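Local coordinates for protein activating signal cointegrator 1 complex subunit 2 (Homo sapiens, PDB 6YXQ) that binds polyubiquitin chains and recruits ASCC3 and ALKBH3 to damaged DNA, with a further part in rescuing stalled ribosomes, at residues L251-C254 with D255-T259; K276-F279 with C280-L283; S319-K322 with L323-F327. All blocks are in the same frame, centred on the assembly; numbering follows the deposited sequence.

Contact 1: residues L251-C254 with D255-T259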
loop_
_atom_site.group_PDB
_atom_site.type_symbol
_atom_site.label_atom_id
_atom_site.label_comp_id
_atom_site.label_asym_id
_atom_site.label_seq_id
_atom_site.Cartn_x
_atom_site.Cartn_y
_atom_site.Cartn_z
ATOM N N LEU B 251 -10.057 -5.742 -16.569
ATOM C CA LEU B 251 -9.615 -5.467 -15.202
ATOM C C LEU B 251 -8.100 -5.334 -15.137
ATOM O O LEU B 251 -7.572 -4.413 -14.501
ATOM C CB LEU B 251 -10.093 -6.574 -14.260
ATOM C CG LEU B 251 -11.558 -6.589 -13.818
ATOM C CD1 LEU B 251 -11.855 -7.865 -13.055
ATOM C CD2 LEU B 251 -11.885 -5.370 -12.973
ATOM N N TYR B 252 -7.392 -6.252 -15.792
ATOM C CA TYR B 252 -5.941 -6.180 -15.898
ATOM C C TYR B 252 -5.504 -4.887 -16.575
ATOM O O TYR B 252 -4.585 -4.204 -16.107
ATOM C CB TYR B 252 -5.446 -7.400 -16.673
ATOM C CG TYR B 252 -3.956 -7.642 -16.654
ATOM C CD1 TYR B 252 -3.187 -7.353 -15.534
ATOM C CD2 TYR B 252 -3.324 -8.183 -17.758
ATOM C CE1 TYR B 252 -1.822 -7.587 -15.525
ATOM C CE2 TYR B 252 -1.968 -8.421 -17.756
ATOM C CZ TYR B 252 -1.223 -8.122 -16.642
ATOM O OH TYR B 252 0.126 -8.367 -16.664
ATOM N N LEU B 253 -6.160 -4.533 -17.682
ATOM C CA LEU B 253 -5.800 -3.316 -18.400
ATOM C C LEU B 253 -6.026 -2.080 -17.539
ATOM O O LEU B 253 -5.176 -1.182 -17.497
ATOM C CB LEU B 253 -6.601 -3.223 -19.698
ATOM C CG LEU B 253 -6.452 -1.921 -20.490
ATOM C CD1 LEU B 253 -5.046 -1.760 -21.064
ATOM C CD2 LEU B 253 -7.493 -1.872 -21.589
ATOM N N CYS B 254 -7.168 -2.019 -16.845
ATOM C CA CYS B 254 -7.483 -0.889 -15.974
ATOM C C CYS B 254 -6.469 -0.761 -14.842
ATOM O O CYS B 254 -5.981 0.342 -14.555
ATOM C CB CYS B 254 -8.895 -1.048 -15.408
ATOM S SG CYS B 254 -9.377 0.266 -14.270
ATOM N N ASP B 255 -6.156 -1.879 -14.175
ATOM C CA ASP B 255 -5.147 -1.839 -13.121
ATOM C C ASP B 255 -3.816 -1.355 -13.668
ATOM O O ASP B 255 -3.148 -0.520 -13.044
ATOM C CB ASP B 255 -4.984 -3.215 -12.473
ATOM C CG ASP B 255 -3.864 -3.249 -11.423
ATOM O OD1 ASP B 255 -4.171 -3.093 -10.224
ATOM O OD2 ASP B 255 -2.691 -3.456 -11.782
ATOM N N THR B 256 -3.433 -1.850 -14.850
ATOM C CA THR B 256 -2.131 -1.527 -15.423
ATOM C C THR B 256 -2.029 -0.044 -15.763
ATOM O O THR B 256 -1.034 0.618 -15.428
ATOM C CB THR B 256 -1.895 -2.383 -16.667
ATOM O OG1 THR B 256 -2.080 -3.766 -16.340
ATOM C CG2 THR B 256 -0.497 -2.168 -17.203
ATOM N N CYS B 257 -3.054 0.495 -16.434
ATOM C CA CYS B 257 -3.040 1.907 -16.810
ATOM C C CYS B 257 -3.103 2.812 -15.593
ATOM O O CYS B 257 -2.385 3.817 -15.531
ATOM C CB CYS B 257 -4.192 2.239 -17.757
ATOM S SG CYS B 257 -4.239 1.309 -19.294
ATOM N N THR B 258 -3.956 2.483 -14.621
ATOM C CA THR B 258 -4.030 3.294 -13.414
ATOM C C THR B 258 -2.704 3.296 -12.667
ATOM O O THR B 258 -2.244 4.352 -12.215
ATOM C CB THR B 258 -5.160 2.787 -12.524
ATOM O OG1 THR B 258 -6.375 2.749 -13.276
ATOM C CG2 THR B 258 -5.348 3.684 -11.329
ATOM N N THR B 259 -2.058 2.131 -12.546
ATOM C CA THR B 259 -0.794 2.056 -11.818
ATOM C C THR B 259 0.303 2.842 -12.527
ATOM O O THR B 259 1.021 3.629 -11.896
ATOM C CB THR B 259 -0.373 0.601 -11.641
ATOM O OG1 THR B 259 -1.460 -0.141 -11.080
ATOM C CG2 THR B 259 0.824 0.514 -10.716
#

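Contact 2: residues K276-F279 with C280-L283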
loop_
_atom_site.group_PDB
_atom_site.type_symbol
_atom_site.label_atom_id
_atom_site.label_comp_id
_atom_site.label_asym_id
_atom_site.label_seq_id
_atom_site.Cartn_x
_atom_site.Cartn_y
_atom_site.Cartn_z
ATOM N N LYS B 276 12.576 6.190 -23.827
ATOM C CA LYS B 276 13.699 5.456 -24.397
ATOM C C LYS B 276 13.242 4.139 -25.012
ATOM O O LYS B 276 13.884 3.625 -25.937
ATOM C CB LYS B 276 14.757 5.224 -23.314
ATOM C CG LYS B 276 15.538 3.929 -23.422
ATOM C CD LYS B 276 16.746 3.955 -22.504
ATOM C CE LYS B 276 17.456 2.616 -22.478
ATOM N NZ LYS B 276 18.732 2.709 -21.725
ATOM N N HIS B 277 12.120 3.595 -24.538
ATOM C CA HIS B 277 11.575 2.348 -25.057
ATOM C C HIS B 277 10.402 2.581 -26.001
ATOM O O HIS B 277 9.540 1.707 -26.142
ATOM C CB HIS B 277 11.161 1.430 -23.907
ATOM C CG HIS B 277 12.316 0.842 -23.152
ATOM N ND1 HIS B 277 12.725 -0.464 -23.317
ATOM C CD2 HIS B 277 13.144 1.381 -22.227
ATOM C CE1 HIS B 277 13.755 -0.704 -22.525
ATOM N NE2 HIS B 277 14.028 0.398 -21.852
ATOM N N ASP B 278 10.352 3.749 -26.645
ATOM C CA ASP B 278 9.349 4.060 -27.665
ATOM C C ASP B 278 7.928 3.914 -27.117
ATOM O O ASP B 278 7.057 3.303 -27.739
ATOM C CB ASP B 278 9.559 3.190 -28.908
ATOM C CG ASP B 278 8.872 3.752 -30.144
ATOM O OD1 ASP B 278 8.609 4.977 -30.182
ATOM O OD2 ASP B 278 8.597 2.962 -31.075
ATOM N N PHE B 279 7.691 4.504 -25.941
ATOM C CA PHE B 279 6.444 4.240 -25.225
ATOM C C PHE B 279 5.255 4.973 -25.839
ATOM O O PHE B 279 4.174 4.388 -25.980
ATOM C CB PHE B 279 6.589 4.611 -23.748
ATOM C CG PHE B 279 5.614 3.905 -22.852
ATOM C CD1 PHE B 279 5.880 2.631 -22.385
ATOM C CD2 PHE B 279 4.425 4.512 -22.484
ATOM C CE1 PHE B 279 4.978 1.971 -21.564
ATOM C CE2 PHE B 279 3.516 3.859 -21.663
ATOM C CZ PHE B 279 3.794 2.585 -21.204
ATOM N N CYS B 280 5.433 6.252 -26.196
ATOM C CA CYS B 280 4.343 7.024 -26.792
ATOM C C CYS B 280 3.741 6.325 -27.999
ATOM O O CYS B 280 2.514 6.284 -28.150
ATOM C CB CYS B 280 4.830 8.416 -27.196
ATOM S SG CYS B 280 5.120 9.556 -25.846
ATOM N N TYR B 281 4.587 5.789 -28.885
ATOM C CA TYR B 281 4.054 5.081 -30.044
ATOM C C TYR B 281 3.420 3.758 -29.636
ATOM O O TYR B 281 2.371 3.371 -30.172
ATOM C CB TYR B 281 5.146 4.836 -31.087
ATOM C CG TYR B 281 4.690 3.889 -32.178
ATOM C CD1 TYR B 281 3.705 4.268 -33.081
ATOM C CD2 TYR B 281 5.207 2.605 -32.278
ATOM C CE1 TYR B 281 3.261 3.405 -34.066
ATOM C CE2 TYR B 281 4.770 1.731 -33.263
ATOM C CZ TYR B 281 3.798 2.138 -34.153
ATOM O OH TYR B 281 3.358 1.277 -35.131
ATOM N N ARG B 282 4.037 3.050 -28.690
ATOM C CA ARG B 282 3.524 1.737 -28.320
ATOM C C ARG B 282 2.120 1.839 -27.740
ATOM O O ARG B 282 1.241 1.040 -28.079
ATOM C CB ARG B 282 4.477 1.056 -27.344
ATOM C CG ARG B 282 5.607 0.293 -28.030
ATOM C CD ARG B 282 5.069 -0.830 -28.894
ATOM N NE ARG B 282 4.633 -1.981 -28.102
ATOM C CZ ARG B 282 5.451 -2.912 -27.619
ATOM N NH1 ARG B 282 6.759 -2.830 -27.840
ATOM N NH2 ARG B 282 4.964 -3.926 -26.913
ATOM N N LEU B 283 1.869 2.849 -26.907
ATOM C CA LEU B 283 0.534 2.962 -26.338
ATOM C C LEU B 283 -0.449 3.547 -27.335
ATOM O O LEU B 283 -1.630 3.197 -27.297
ATOM C CB LEU B 283 0.557 3.774 -25.037
ATOM C CG LEU B 283 0.504 5.294 -24.980
ATOM C CD1 LEU B 283 -0.919 5.799 -25.012
ATOM C CD2 LEU B 283 1.175 5.735 -23.698
#

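Contact 3: residues S319-K322 with L323-F327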
loop_
_atom_site.group_PDB
_atom_site.type_symbol
_atom_site.label_atom_id
_atom_site.label_comp_id
_atom_site.label_asym_id
_atom_site.label_seq_id
_atom_site.Cartn_x
_atom_site.Cartn_y
_atom_site.Cartn_z
ATOM N N SER B 319 -9.528 3.500 -18.552
ATOM C CA SER B 319 -8.221 3.077 -19.047
ATOM C C SER B 319 -7.784 3.923 -20.231
ATOM O O SER B 319 -6.605 4.272 -20.349
ATOM C CB SER B 319 -8.239 1.595 -19.433
ATOM O OG SER B 319 -9.003 0.830 -18.522
ATOM N N ARG B 320 -8.719 4.262 -21.117
ATOM C CA ARG B 320 -8.363 5.101 -22.256
ATOM C C ARG B 320 -7.919 6.481 -21.791
ATOM O O ARG B 320 -6.894 7.011 -22.254
ATOM C CB ARG B 320 -9.546 5.193 -23.215
ATOM C CG ARG B 320 -10.055 3.833 -23.613
ATOM C CD ARG B 320 -11.342 3.898 -24.384
ATOM N NE ARG B 320 -11.487 5.147 -25.116
ATOM C CZ ARG B 320 -12.531 5.958 -24.997
ATOM N NH1 ARG B 320 -13.520 5.642 -24.175
ATOM N NH2 ARG B 320 -12.591 7.079 -25.702
ATOM N N LYS B 321 -8.663 7.064 -20.845
ATOM C CA LYS B 321 -8.285 8.367 -20.305
ATOM C C LYS B 321 -6.894 8.320 -19.675
ATOM O O LYS B 321 -6.055 9.195 -19.926
ATOM C CB LYS B 321 -9.329 8.831 -19.293
ATOM C CG LYS B 321 -9.087 10.229 -18.768
ATOM C CD LYS B 321 -10.141 10.617 -17.737
ATOM C CE LYS B 321 -9.887 12.002 -17.151
ATOM N NZ LYS B 321 -10.779 12.290 -15.983
ATOM N N LYS B 322 -6.623 7.291 -18.864
ATOM C CA LYS B 322 -5.321 7.193 -18.211
ATOM C C LYS B 322 -4.200 6.980 -19.222
ATOM O O LYS B 322 -3.087 7.486 -19.036
ATOM C CB LYS B 322 -5.325 6.063 -17.184
ATOM C CG LYS B 322 -6.204 6.320 -15.980
ATOM C CD LYS B 322 -5.883 7.650 -15.342
ATOM C CE LYS B 322 -7.052 8.159 -14.521
ATOM N NZ LYS B 322 -6.834 9.562 -14.087
ATOM N N LEU B 323 -4.467 6.227 -20.294
ATOM C CA LEU B 323 -3.454 6.042 -21.329
ATOM C C LEU B 323 -3.084 7.373 -21.965
ATOM O O LEU B 323 -1.898 7.689 -22.138
ATOM C CB LEU B 323 -3.950 5.061 -22.395
ATOM C CG LEU B 323 -3.611 3.575 -22.252
ATOM C CD1 LEU B 323 -4.557 2.719 -23.084
ATOM C CD2 LEU B 323 -2.185 3.321 -22.676
HETATM N N MSE B 324 -4.087 8.173 -22.311
HETATM C CA MSE B 324 -3.786 9.461 -22.933
HETATM C C MSE B 324 -3.085 10.421 -21.974
HETATM O O MSE B 324 -2.229 11.217 -22.382
HETATM C CB MSE B 324 -5.050 10.113 -23.474
HETATM C CG MSE B 324 -5.376 9.687 -24.881
HETATM SE SE MSE B 324 -6.878 8.515 -24.883
HETATM C CE MSE B 324 -8.270 9.872 -24.855
ATOM N N GLU B 325 -3.454 10.346 -20.695
ATOM C CA GLU B 325 -2.775 11.167 -19.700
ATOM C C GLU B 325 -1.311 10.762 -19.565
ATOM O O GLU B 325 -0.432 11.621 -19.438
ATOM C CB GLU B 325 -3.505 11.076 -18.361
ATOM C CG GLU B 325 -4.910 11.655 -18.431
ATOM C CD GLU B 325 -5.663 11.590 -17.117
ATOM O OE1 GLU B 325 -5.451 10.627 -16.348
ATOM O OE2 GLU B 325 -6.476 12.507 -16.862
ATOM N N ILE B 326 -1.029 9.458 -19.609
ATOM C CA ILE B 326 0.357 8.995 -19.621
ATOM C C ILE B 326 1.097 9.577 -20.819
ATOM O O ILE B 326 2.209 10.120 -20.692
ATOM C CB ILE B 326 0.397 7.454 -19.622
ATOM C CG1 ILE B 326 -0.108 6.909 -18.290
ATOM C CG2 ILE B 326 1.800 6.945 -19.888
ATOM C CD1 ILE B 326 -0.385 5.432 -18.308
ATOM N N PHE B 327 0.490 9.449 -22.008
ATOM C CA PHE B 327 1.080 9.986 -23.232
ATOM C C PHE B 327 1.446 11.453 -23.065
ATOM O O PHE B 327 2.574 11.872 -23.366
ATOM C CB PHE B 327 0.106 9.809 -24.399
ATOM C CG PHE B 327 0.676 10.189 -25.746
ATOM C CD1 PHE B 327 0.711 11.518 -26.160
ATOM C CD2 PHE B 327 1.147 9.213 -26.613
ATOM C CE1 PHE B 327 1.223 11.867 -27.401
ATOM C CE2 PHE B 327 1.654 9.554 -27.861
ATOM C CZ PHE B 327 1.695 10.881 -28.256
#

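Contact 1: residues L251-C254 with D255-T259
Thr256 meets Tyr252 twice, by its hydroxyl and by its backbone N. OG1 sits over one face of the phenol ring, offset toward the rim and 3.8 Å from Tyr252 CD1, and donates a hydrogen bond to Tyr252 O (2.6 Å) from above the carbonyl plane. Thr256 N reaches the same oxygen from the opposite face, N-H...O 153°, which leaves two donors gripping one acceptor. The torsion responsible sets OG1 beside its own backbone N (chi1 -53°), turned back along the helix. Thr258, two residues on, grips Cys254 O in the same way: OG1 and N clasp it from opposite faces, OG1 at 2.8 Å, while OG1 also bonds His318. A valine in place of Thr256, with a methyl instead of the hydroxyl, would probably leave Tyr252 O with the backbone N alone of its two donors. On another side of the helix Leu253 CD1 lies 3.6 Å from Cys257 SG. Asp255 OD2 accepts a hydrogen bond from Leu10 N of the ASCC3 chain. Helix 243-266 thus runs between ASCC3 and its own bundle, with Leu253 on helices 193-216 and 279-300, and Cys254 and Cys257 on helix 306-340.

Contact 2: residues K276-F279 with C280-L283
Phe279 and Leu283 are brought together by two unlike torsions: the phenyl group swings anti to its backbone N (chi1 -157°), whereas Leu283 CG stands between its own N and carbonyl carbon (chi1 84°). The two side chains cross at about a right angle. Leu283 CD2 does the touching, 3.6 Å from Phe279 CE2 and nearly as close to CD2, so one methyl meets the CD2-CE2 part of the ring obliquely. The backbone follows the same i to i+4 spacing, Leu283 N bonding Phe279 O at 2.9 Å. One residue earlier, Arg282 N reaches Asp278 O at 3.2 Å, a longer bond, and Arg282 CG rests 3.4 Å from that oxygen before the chain bends at its second and third torsions. The carboxylate of Asp278 leans against Tyr281: OD1 is 3.6 Å from Tyr281 CB, OD2 equally far from Tyr281 CD2, and the carboxylate and ring planes differ by only 18°. This is contact without a polar bond. Around the pair, Phe274 meets the Phe279 ring edge-to-face, and Ile326 and Ile330 of helix 306-340 pack on it; Leu206 of helix 193-216 also touches it. Cys280 N donates a hydrogen bond to Gln275 OE1, from the short helix just before. The arrangement is the first turn of an alpha-helix: Asp278 occupies the N-cap position of helix 279-300 but makes no capping bond with its side chain, and the apolar i, i+4 pair of Phe279 and Leu283 faces the interior of the helical bundle.

Contact 3: residues S319-K322 with L323-F327
Two turns of the long helix 306-340 carry an i, i+3 salt bridge, Lys322 to Glu325, on the side facing helix 243-266 and the ASCC3 chain. The helix belongs to the N-terminal, mostly helical part of ASCC2, here bound to ASCC3. The two side chains lie side by side and point the same way. Glu325 stretches out beyond CG, while Lys322 bends at its second torsion (chi2 -52°), which turns its otherwise extended chain alongside the carboxylate. Lys322 CD consequently passes 3.2 Å from Glu325 OE1, so methylene as well as ammonium lines this oxygen. Trp261 of helix 243-266 receives Lys322 in a cation-pi contact and also touches Glu325 and Ile326. Lys321, fully extended, crosses Glu325 obliquely: its CE is 3.5 Å from Glu325 OE2, but its NZ forms a salt bridge with Asp181 of the ASCC3 chain, across the subunit interface, and stays 4.4 Å from Glu325 OE2. Glu325 may thus help to balance two neighbouring lysines at that interface. The selenomethionine at Met324 packs on Tyr287, Tyr371 and Leu374. The backbone is regular, with Glu325 N bonding Lys321 O at 2.9 Å and Ile326 N bonding Lys322 O. At the centre of the contact, Lys322 NZ gives a hydrogen bond of 2.9 Å to the syn lone pair of Glu325 OE1, the one on the side of the other carboxylate oxygen.

From the N terminus, contact 1 comes first, inside helix 243-266; contact 2 follows where the loop after helix 271-275 enters helix 279-300, and contact 3 lies on the next helix, 306-340. Each is local and closes no long loop, and the three run in series without nesting or crossing. Contacts 1 and 2 stay apart, their centres about 17 Å from each other, and contact 3 joins them: Cys257 SG packs against Leu323 CG at 3.8 Å, and Leu283 CD1 lies 3.6 Å from Leu323 O. Helix 306-340 is thus packed against both earlier helices, while contacts 1 and 3 also meet the ASCC3 chain.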